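Local coordinates for protein ethanolamine kinase Pv091845 (Plasmodium vivax, PDB 2QG7) that probably phosphorylates ethanolamine at the expense of ATP, opening the route to phosphatidylethanolamine in this malaria parasite, at residues D[67-72]-D[94-99]; D[75-80]-D[88-93]; D[82-87]-D[112-117]. One frame throughout, in Å; residues are numbered along the deposited sequence.

How the interactions relate
All three interactions share helix 84-98 and follow it along its length. Interaction 3 lies near its start, interaction 2 along its middle and interaction 1 at its far end. Interaction 1 joins it to helix 65-75 by an aliphatic chain over an imidazole, with buried A69 beside an exposed K70. Interaction 2, about 10 Å from interaction 3 between centres, brings the hydroxyl of a buried tyrosine among backbone and amide oxygens. Interaction 3 sets the helix against edge strand 112-116 by methyl contacts, with a glutamate at the exposed margin. A69 packs on Y93 between interactions 1 and 2, while C91 and K92 pack on F113 between 2 and 3.

Interaction 1: residues D[67-72]-D[94-99]; sequences EKAKEL and VMLHYG
H97 swings its imidazole away from its own backbone N (chi1 177°), which projects the ring across to K70 on helix 65-75. The lysine answers with a side chain that leaves its helix straight and then bends about the CG-CD bond (chi3 -80°), so that CG and CE both come down toward NE2 from the same side of the ring while CD arches away. The distances trace this arch: K70 CG and K70 CE each lie 3.5 Å from H97 NE2, whereas K70 CD stands back at 4.0 Å. K70 CG sits over one face of the imidazole, displaced toward the rim, 3.8 Å from its centroid and 22° off the ring normal, which satisfies a CH-pi contact. The ammonium group goes past the ring instead of onto it, with K70 NZ 4.7 Å from H97 NE2; if the histidine were protonated, the two charges would probably disfavour each other slightly. One residue back on each segment, A69 CB is 3.7 Å from L96 CD2, an apolar pair. The backbones come close here, K70 CA standing 6.1 Å from H97 CA. Y98 stacks on F174 of strand 170-174. Two consecutive helices, 65-75 and 84-98, thus pack side by side through A69-L96 and K70-H97 next to the five-stranded antiparallel sheet, consistent with the N-terminal lobe of a kinase-like fold.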
loop_
_atom_site.group_PDB
_atom_site.type_symbol
_atom_site.label_atom_id
_atom_site.label_comp_id
_atom_site.label_asym_id
_atom_site.label_seq_id
_atom_site.Cartn_x
_atom_site.Cartn_y
_atom_site.Cartn_z
ATOM N N GLU D 67 -46.966 15.707 -5.731
ATOM C CA GLU D 67 -47.072 15.728 -4.280
ATOM C C GLU D 67 -46.370 14.526 -3.644
ATOM O O GLU D 67 -45.746 14.659 -2.580
ATOM C CB GLU D 67 -48.543 15.745 -3.884
ATOM C CG GLU D 67 -48.809 15.592 -2.398
ATOM C CD GLU D 67 -48.645 16.896 -1.654
ATOM O OE1 GLU D 67 -47.490 17.386 -1.514
ATOM O OE2 GLU D 67 -49.688 17.430 -1.211
ATOM N N LYS D 68 -46.469 13.363 -4.302
ATOM C CA LYS D 68 -45.831 12.121 -3.822
ATOM C C LYS D 68 -44.332 12.057 -4.054
ATOM O O LYS D 68 -43.611 11.485 -3.228
ATOM C CB LYS D 68 -46.497 10.869 -4.412
ATOM C CG LYS D 68 -47.838 10.506 -3.792
ATOM C CD LYS D 68 -47.697 10.072 -2.352
ATOM C CE LYS D 68 -49.053 10.056 -1.657
ATOM N NZ LYS D 68 -48.936 9.166 -0.404
ATOM N N ALA D 69 -43.871 12.615 -5.181
ATOM C CA ALA D 69 -42.443 12.677 -5.489
ATOM C C ALA D 69 -41.762 13.633 -4.524
ATOM O O ALA D 69 -40.629 13.391 -4.088
ATOM C CB ALA D 69 -42.228 13.121 -6.896
ATOM N N LYS D 70 -42.485 14.702 -4.180
ATOM C CA LYS D 70 -42.057 15.671 -3.188
ATOM C C LYS D 70 -41.760 15.017 -1.839
ATOM O O LYS D 70 -40.633 15.129 -1.356
ATOM C CB LYS D 70 -43.086 16.794 -3.046
ATOM C CG LYS D 70 -42.655 17.953 -2.139
ATOM C CD LYS D 70 -43.806 18.918 -1.903
ATOM C CE LYS D 70 -43.993 19.899 -3.099
ATOM N NZ LYS D 70 -45.150 20.864 -2.937
ATOM N N GLU D 71 -42.744 14.329 -1.243
ATOM C CA GLU D 71 -42.547 13.666 0.070
ATOM C C GLU D 71 -41.644 12.413 0.075
ATOM O O GLU D 71 -41.081 12.050 1.121
ATOM C CB GLU D 71 -43.878 13.413 0.813
ATOM C CG GLU D 71 -44.952 12.702 -0.007
ATOM C CD GLU D 71 -46.318 12.675 0.673
ATOM O OE1 GLU D 71 -47.259 13.317 0.114
ATOM O OE2 GLU D 71 -46.463 12.010 1.747
ATOM N N LEU D 72 -41.495 11.770 -1.081
ATOM C CA LEU D 72 -40.553 10.635 -1.218
ATOM C C LEU D 72 -39.101 11.096 -1.276
ATOM O O LEU D 72 -38.214 10.392 -0.806
ATOM C CB LEU D 72 -40.880 9.737 -2.437
ATOM C CG LEU D 72 -42.203 8.935 -2.449
ATOM C CD1 LEU D 72 -42.467 8.274 -3.820
ATOM C CD2 LEU D 72 -42.276 7.934 -1.283
ATOM N N VAL D 94 -36.213 13.952 -8.625
ATOM C CA VAL D 94 -35.343 15.120 -8.505
ATOM C C VAL D 94 -35.702 16.093 -9.609
ATOM O O VAL D 94 -35.949 17.274 -9.340
ATOM C CB VAL D 94 -33.817 14.749 -8.509
ATOM C CG1 VAL D 94 -32.945 15.987 -8.637
ATOM C CG2 VAL D 94 -33.431 13.981 -7.217
ATOM N N MET D 95 -35.795 15.583 -10.830
ATOM C CA MET D 95 -36.154 16.399 -11.989
ATOM C C MET D 95 -37.606 16.898 -11.981
ATOM O O MET D 95 -37.935 17.937 -12.568
ATOM C CB MET D 95 -35.863 15.634 -13.302
ATOM C CG MET D 95 -34.348 15.386 -13.595
ATOM S SD MET D 95 -33.211 16.799 -13.361
ATOM C CE MET D 95 -33.835 18.077 -14.539
ATOM N N LEU D 96 -38.484 16.141 -11.344
ATOM C CA LEU D 96 -39.893 16.488 -11.332
ATOM C C LEU D 96 -40.199 17.602 -10.322
ATOM O O LEU D 96 -41.000 18.497 -10.611
ATOM C CB LEU D 96 -40.754 15.236 -11.067
ATOM C CG LEU D 96 -42.291 15.322 -10.962
ATOM C CD1 LEU D 96 -42.978 15.729 -12.287
ATOM C CD2 LEU D 96 -42.823 13.999 -10.462
ATOM N N HIS D 97 -39.571 17.535 -9.147
ATOM C CA HIS D 97 -39.825 18.476 -8.064
ATOM C C HIS D 97 -38.774 19.587 -8.052
ATOM O O HIS D 97 -39.098 20.771 -8.234
ATOM C CB HIS D 97 -39.866 17.738 -6.711
ATOM C CG HIS D 97 -40.063 18.641 -5.530
ATOM N ND1 HIS D 97 -39.264 18.584 -4.404
ATOM C CD2 HIS D 97 -40.958 19.639 -5.307
ATOM C CE1 HIS D 97 -39.656 19.501 -3.534
ATOM N NE2 HIS D 97 -40.684 20.154 -4.057
ATOM N N TYR D 98 -37.514 19.203 -7.846
ATOM C CA TYR D 98 -36.421 20.174 -7.707
ATOM C C TYR D 98 -36.108 20.920 -9.021
ATOM O O TYR D 98 -35.967 22.151 -9.031
ATOM C CB TYR D 98 -35.169 19.487 -7.124
ATOM C CG TYR D 98 -35.303 19.110 -5.670
ATOM C CD1 TYR D 98 -35.026 17.805 -5.238
ATOM C CD2 TYR D 98 -35.702 20.067 -4.704
ATOM C CE1 TYR D 98 -35.146 17.441 -3.879
ATOM C CE2 TYR D 98 -35.823 19.720 -3.335
ATOM C CZ TYR D 98 -35.550 18.400 -2.931
ATOM O OH TYR D 98 -35.664 18.046 -1.591
ATOM N N GLY D 99 -36.023 20.151 -10.110
ATOM C CA GLY D 99 -35.730 20.667 -11.430
ATOM C C GLY D 99 -36.971 20.844 -12.276
ATOM O O GLY D 99 -36.980 20.497 -13.454
#

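Interaction 2: residues D[75-80]-D[88-93]; sequences KYVSNV and YIYCKY
Y90 of helix 84-98 reaches into the connection between two consecutive helices, the loop that follows helix 65-75, where Y76 is the first residue to leave helical backbone angles. Y90 takes chi1 -164°, with CG turned from the backbone N, and this directs the phenol out of its helix to the loop backbone. The hydroxyl arrives at a group of oxygens. Y90 OH is 2.7 Å from Y76 O, and the same carbonyl oxygen also lies 3.1 Å from Y90 CE1, so it approaches the hydroxyl end of the ring obliquely. The hydrogen bonds of this hydroxyl are with L73 O, in the last turns of helix 65-75, and with N176 OD1; the two acceptors probably share its one hydrogen. Apolar cover is light: Y76 CB stands 4.3 Å from Y90 CE1, and V77 CG1 is 4.4 Å from Y90 OH.

N79 comes to the other ortho position beside the hydroxyl, its OD1 4.0 Å from Y90 CE2. The two side chains cross at about a right angle, with amide and ring planes 74° apart, so the amide passes the ring obliquely and does not stack on it. The amide is oriented from its nitrogen end, since N79 ND2 gives hydrogen bonds to Y141 O and N176 O. N79 itself has positive phi (62°), in keeping with a tight bend of the loop. Around the site, the ring of F81 meets Y90, and Y93 packs against helix 65-75. With Y90 OH bonded to L73 O, and N79 bonded to Y141 O and touching L140, the loop runs from helix 65-75 past Y90 to strand 136-141.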
loop_
_atom_site.group_PDB
_atom_site.type_symbol
_atom_site.label_atom_id
_atom_site.label_comp_id
_atom_site.label_asym_id
_atom_site.label_seq_id
_atom_site.Cartn_x
_atom_site.Cartn_y
_atom_site.Cartn_z
ATOM N N LYS D 75 -38.279 11.970 2.347
ATOM C CA LYS D 75 -38.181 10.804 3.219
ATOM C C LYS D 75 -36.922 9.957 3.005
ATOM O O LYS D 75 -36.438 9.346 3.956
ATOM C CB LYS D 75 -39.449 9.939 3.138
ATOM C CG LYS D 75 -39.499 8.772 4.195
ATOM C CD LYS D 75 -40.939 8.350 4.495
ATOM C CE LYS D 75 -41.421 7.283 3.537
ATOM N NZ LYS D 75 -42.758 6.753 3.966
ATOM N N TYR D 76 -36.404 9.920 1.771
ATOM C CA TYR D 76 -35.266 9.046 1.422
ATOM C C TYR D 76 -34.067 9.842 0.957
ATOM O O TYR D 76 -33.863 10.057 -0.236
ATOM C CB TYR D 76 -35.674 7.981 0.383
ATOM C CG TYR D 76 -36.771 7.072 0.904
ATOM C CD1 TYR D 76 -38.091 7.286 0.544
ATOM C CD2 TYR D 76 -36.485 6.033 1.797
ATOM C CE1 TYR D 76 -39.106 6.487 1.039
ATOM C CE2 TYR D 76 -37.497 5.214 2.303
ATOM C CZ TYR D 76 -38.809 5.452 1.918
ATOM O OH TYR D 76 -39.838 4.670 2.406
ATOM N N VAL D 77 -33.254 10.255 1.922
ATOM C CA VAL D 77 -32.209 11.258 1.694
ATOM C C VAL D 77 -30.817 10.669 1.883
ATOM O O VAL D 77 -29.822 11.397 1.845
ATOM C CB VAL D 77 -32.410 12.507 2.626
ATOM C CG1 VAL D 77 -33.623 13.309 2.189
ATOM C CG2 VAL D 77 -32.601 12.083 4.091
ATOM N N SER D 78 -30.754 9.352 2.080
ATOM C CA SER D 78 -29.501 8.668 2.394
ATOM C C SER D 78 -28.613 8.496 1.161
ATOM O O SER D 78 -27.387 8.355 1.281
ATOM C CB SER D 78 -29.761 7.310 3.073
ATOM O OG SER D 78 -30.386 6.390 2.177
ATOM N N ASN D 79 -29.247 8.530 -0.012
ATOM C CA ASN D 79 -28.589 8.332 -1.314
ATOM C C ASN D 79 -27.929 6.961 -1.489
ATOM O O ASN D 79 -27.124 6.765 -2.407
ATOM C CB ASN D 79 -27.628 9.480 -1.659
ATOM C CG ASN D 79 -28.336 10.831 -1.757
ATOM O OD1 ASN D 79 -29.475 10.932 -2.242
ATOM N ND2 ASN D 79 -27.658 11.877 -1.292
ATOM N N VAL D 80 -28.271 6.010 -0.614
ATOM C CA VAL D 80 -27.870 4.616 -0.828
ATOM C C VAL D 80 -29.058 3.887 -1.449
ATOM O O VAL D 80 -30.164 3.907 -0.900
ATOM C CB VAL D 80 -27.376 3.912 0.449
ATOM C CG1 VAL D 80 -26.810 2.521 0.106
ATOM C CG2 VAL D 80 -26.316 4.757 1.144
ATOM N N TYR D 88 -32.285 5.864 -10.721
ATOM C CA TYR D 88 -32.909 6.571 -11.827
ATOM C C TYR D 88 -34.331 7.014 -11.537
ATOM O O TYR D 88 -34.761 8.056 -12.036
ATOM C CB TYR D 88 -32.871 5.730 -13.113
ATOM C CG TYR D 88 -31.491 5.367 -13.612
ATOM C CD1 TYR D 88 -31.296 4.266 -14.433
ATOM C CD2 TYR D 88 -30.370 6.132 -13.277
ATOM C CE1 TYR D 88 -30.005 3.929 -14.912
ATOM C CE2 TYR D 88 -29.077 5.800 -13.742
ATOM C CZ TYR D 88 -28.913 4.702 -14.553
ATOM O OH TYR D 88 -27.650 4.383 -14.993
ATOM N N ILE D 89 -35.076 6.216 -10.770
ATOM C CA ILE D 89 -36.427 6.615 -10.336
ATOM C C ILE D 89 -36.324 7.806 -9.361
ATOM O O ILE D 89 -37.096 8.775 -9.459
ATOM C CB ILE D 89 -37.186 5.441 -9.661
ATOM C CG1 ILE D 89 -37.440 4.303 -10.654
ATOM C CG2 ILE D 89 -38.496 5.909 -9.024
ATOM C CD1 ILE D 89 -37.704 2.944 -9.999
ATOM N N TYR D 90 -35.363 7.725 -8.429
ATOM C CA TYR D 90 -35.082 8.825 -7.504
ATOM C C TYR D 90 -34.719 10.086 -8.286
ATOM O O TYR D 90 -35.155 11.193 -7.956
ATOM C CB TYR D 90 -33.975 8.458 -6.484
ATOM C CG TYR D 90 -33.930 9.424 -5.286
ATOM C CD1 TYR D 90 -34.859 9.319 -4.238
ATOM C CD2 TYR D 90 -32.986 10.466 -5.226
ATOM C CE1 TYR D 90 -34.849 10.203 -3.161
ATOM C CE2 TYR D 90 -32.960 11.348 -4.148
ATOM C CZ TYR D 90 -33.891 11.212 -3.117
ATOM O OH TYR D 90 -33.866 12.090 -2.049
ATOM N N CYS D 91 -33.941 9.879 -9.345
ATOM C CA CYS D 91 -33.540 10.933 -10.274
ATOM C C CYS D 91 -34.674 11.555 -11.064
ATOM O O CYS D 91 -34.636 12.753 -11.344
ATOM C CB CYS D 91 -32.456 10.425 -11.214
ATOM S SG CYS D 91 -30.894 10.286 -10.351
ATOM N N LYS D 92 -35.666 10.751 -11.436
ATOM C CA LYS D 92 -36.871 11.257 -12.092
ATOM C C LYS D 92 -37.625 12.217 -11.197
ATOM O O LYS D 92 -38.235 13.158 -11.689
ATOM C CB LYS D 92 -37.829 10.115 -12.440
ATOM C CG LYS D 92 -37.545 9.399 -13.740
ATOM C CD LYS D 92 -38.421 8.154 -13.857
ATOM C CE LYS D 92 -39.822 8.509 -14.326
ATOM N NZ LYS D 92 -40.620 7.267 -14.600
ATOM N N TYR D 93 -37.633 11.937 -9.892
ATOM C CA TYR D 93 -38.323 12.771 -8.903
ATOM C C TYR D 93 -37.547 14.049 -8.586
ATOM O O TYR D 93 -38.152 15.089 -8.283
ATOM C CB TYR D 93 -38.577 12.007 -7.600
ATOM C CG TYR D 93 -39.373 10.735 -7.730
ATOM C CD1 TYR D 93 -40.301 10.560 -8.768
ATOM C CD2 TYR D 93 -39.228 9.712 -6.791
ATOM C CE1 TYR D 93 -41.039 9.383 -8.891
ATOM C CE2 TYR D 93 -39.958 8.520 -6.901
ATOM C CZ TYR D 93 -40.862 8.366 -7.955
ATOM O OH TYR D 93 -41.597 7.207 -8.058
#

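Interaction 3: residues D[82-87]-D[112-117]; sequences ENEKTL and EFQIIN
E84 and L87, one turn apart on helix 84-98, receive the two branches of I115 from edge strand 112-116. The isoleucine conformation explains the division. CG1 lies opposite its backbone N (chi1 -170°) and carries CD1 outward to the leucine, while CG2 sits between the backbone N and the carbonyl carbon and faces the glutamate. I115 CD1 is 3.9 Å from L87 CD2, the two side chains crossing at about a right angle. On the other branch, the methyl lies over the flat face of the carboxylate, I115 CG2 being 3.8 Å from E84 CD and equally 3.8 Å from E84 OE1. E84 reaches this far because its chain is extended beyond CG, so that the carboxylate, and not the methylenes, makes the touch.

The helix start that presents both residues is held by N83 at the N-cap. Its OD1 takes T86 N at 2.8 Å, the donor standing nearly on the C=O line (168°), and also T86 OG1 at 2.8 Å, which comes from above the carbonyl plane (51° out of it). Two donors thus grip one amide oxygen and fix its rotation. Y88 of the next turn bridges to the strand: its OH makes a probable hydrogen bond with I115 N and a weak one with E84 OE1. Beyond the contact L87 also packs on I125 of strand 122-128, and Q114 and I116 pair with K126 and L124 of that strand.

Between the two segments the contact is van der Waals in kind, methyl on methyl and a methyl over the face of the E84 carboxylate; the bond of Y88 OH with I115 N adds a polar link one turn on. A negative E84 in the first helical turn would probably be favoured by the helix dipole.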
loop_
_atom_site.group_PDB
_atom_site.type_symbol
_atom_site.label_atom_id
_atom_site.label_comp_id
_atom_site.label_asym_id
_atom_site.label_seq_id
_atom_site.Cartn_x
_atom_site.Cartn_y
_atom_site.Cartn_z
ATOM N N GLU D 82 -30.852 0.530 -3.819
ATOM C CA GLU D 82 -30.867 -0.923 -3.990
ATOM C C GLU D 82 -30.184 -1.359 -5.311
ATOM O O GLU D 82 -29.398 -2.322 -5.337
ATOM C CB GLU D 82 -32.320 -1.437 -3.879
ATOM C CG GLU D 82 -32.664 -2.633 -4.769
ATOM C CD GLU D 82 -34.155 -2.940 -4.761
ATOM O OE1 GLU D 82 -34.874 -2.578 -5.729
ATOM O OE2 GLU D 82 -34.598 -3.549 -3.766
ATOM N N ASN D 83 -30.483 -0.630 -6.386
ATOM C CA ASN D 83 -29.908 -0.875 -7.704
ATOM C C ASN D 83 -29.875 0.406 -8.526
ATOM O O ASN D 83 -30.255 1.472 -8.039
ATOM C CB ASN D 83 -30.663 -1.987 -8.454
ATOM C CG ASN D 83 -32.180 -1.794 -8.450
ATOM O OD1 ASN D 83 -32.695 -0.727 -8.821
ATOM N ND2 ASN D 83 -32.904 -2.843 -8.040
ATOM N N GLU D 84 -29.412 0.279 -9.774
ATOM C CA GLU D 84 -29.346 1.381 -10.735
ATOM C C GLU D 84 -30.722 1.909 -11.140
ATOM O O GLU D 84 -30.860 3.082 -11.460
ATOM C CB GLU D 84 -28.586 0.921 -11.976
ATOM C CG GLU D 84 -27.894 2.034 -12.750
ATOM C CD GLU D 84 -26.771 1.508 -13.684
ATOM O OE1 GLU D 84 -26.803 1.825 -14.911
ATOM O OE2 GLU D 84 -25.861 0.791 -13.182
ATOM N N LYS D 85 -31.729 1.042 -11.130
ATOM C CA LYS D 85 -33.082 1.395 -11.553
ATOM C C LYS D 85 -33.819 2.231 -10.488
ATOM O O LYS D 85 -34.615 3.148 -10.813
ATOM C CB LYS D 85 -33.879 0.121 -11.860
ATOM C CG LYS D 85 -35.307 0.391 -12.329
ATOM C CD LYS D 85 -36.088 -0.889 -12.469
ATOM C CE LYS D 85 -37.582 -0.539 -12.716
ATOM N NZ LYS D 85 -38.340 -1.827 -13.143
ATOM N N THR D 86 -33.566 1.888 -9.223
ATOM C CA THR D 86 -34.069 2.650 -8.084
ATOM C C THR D 86 -33.454 4.072 -8.051
ATOM O O THR D 86 -34.154 5.045 -7.765
ATOM C CB THR D 86 -33.854 1.889 -6.738
ATOM O OG1 THR D 86 -34.311 0.538 -6.869
ATOM C CG2 THR D 86 -34.646 2.554 -5.605
ATOM N N LEU D 87 -32.162 4.167 -8.370
ATOM C CA LEU D 87 -31.441 5.444 -8.495
ATOM C C LEU D 87 -32.102 6.384 -9.499
ATOM O O LEU D 87 -32.457 7.521 -9.155
ATOM C CB LEU D 87 -29.989 5.178 -8.903
ATOM C CG LEU D 87 -29.147 6.375 -9.334
ATOM C CD1 LEU D 87 -28.882 7.313 -8.134
ATOM C CD2 LEU D 87 -27.857 5.884 -9.931
ATOM N N GLU D 112 -33.185 10.521 -20.427
ATOM C CA GLU D 112 -32.172 9.486 -20.376
ATOM C C GLU D 112 -31.285 9.722 -19.155
ATOM O O GLU D 112 -30.715 10.803 -19.004
ATOM C CB GLU D 112 -31.326 9.534 -21.660
ATOM C CG GLU D 112 -31.888 8.720 -22.841
ATOM C CD GLU D 112 -31.394 7.267 -22.851
ATOM O OE1 GLU D 112 -31.435 6.577 -21.773
ATOM O OE2 GLU D 112 -30.957 6.819 -23.945
ATOM N N PHE D 113 -31.182 8.721 -18.285
ATOM C CA PHE D 113 -30.320 8.808 -17.114
ATOM C C PHE D 113 -29.137 7.885 -17.249
ATOM O O PHE D 113 -29.306 6.712 -17.556
ATOM C CB PHE D 113 -31.084 8.456 -15.841
ATOM C CG PHE D 113 -32.149 9.429 -15.501
ATOM C CD1 PHE D 113 -33.491 9.103 -15.707
ATOM C CD2 PHE D 113 -31.818 10.682 -14.983
ATOM C CE1 PHE D 113 -34.497 10.011 -15.403
ATOM C CE2 PHE D 113 -32.811 11.603 -14.677
ATOM C CZ PHE D 113 -34.156 11.263 -14.888
ATOM N N GLN D 114 -27.937 8.422 -17.019
ATOM C CA GLN D 114 -26.720 7.611 -17.007
ATOM C C GLN D 114 -25.803 7.921 -15.804
ATOM O O GLN D 114 -25.354 9.057 -15.612
ATOM C CB GLN D 114 -25.979 7.703 -18.357
ATOM C CG GLN D 114 -24.834 6.681 -18.558
ATOM C CD GLN D 114 -25.166 5.261 -18.032
ATOM O OE1 GLN D 114 -24.435 4.724 -17.181
ATOM N NE2 GLN D 114 -26.266 4.654 -18.542
ATOM N N ILE D 115 -25.557 6.897 -14.987
ATOM C CA ILE D 115 -24.607 7.003 -13.880
ATOM C C ILE D 115 -23.174 7.154 -14.400
ATOM O O ILE D 115 -22.642 6.279 -15.091
ATOM C CB ILE D 115 -24.729 5.831 -12.848
ATOM C CG1 ILE D 115 -23.881 6.147 -11.590
ATOM C CG2 ILE D 115 -24.387 4.461 -13.484
ATOM C CD1 ILE D 115 -24.061 5.092 -10.473
ATOM N N ILE D 116 -22.563 8.286 -14.069
ATOM C CA ILE D 116 -21.214 8.592 -14.541
ATOM C C ILE D 116 -20.230 8.729 -13.373
ATOM O O ILE D 116 -20.636 8.910 -12.215
ATOM C CB ILE D 116 -21.206 9.817 -15.536
ATOM C CG1 ILE D 116 -20.063 9.693 -16.561
ATOM C CG2 ILE D 116 -21.213 11.185 -14.797
ATOM C CD1 ILE D 116 -20.237 8.503 -17.577
ATOM N N ASN D 117 -18.942 8.638 -13.695
ATOM C CA ASN D 117 -17.869 8.578 -12.703
ATOM C C ASN D 117 -17.417 9.950 -12.221
ATOM O O ASN D 117 -17.061 10.106 -11.045
ATOM C CB ASN D 117 -16.686 7.770 -13.257
ATOM C CG ASN D 117 -17.127 6.697 -14.295
ATOM O OD1 ASN D 117 -18.224 6.095 -14.184
ATOM N ND2 ASN D 117 -16.270 6.468 -15.302
#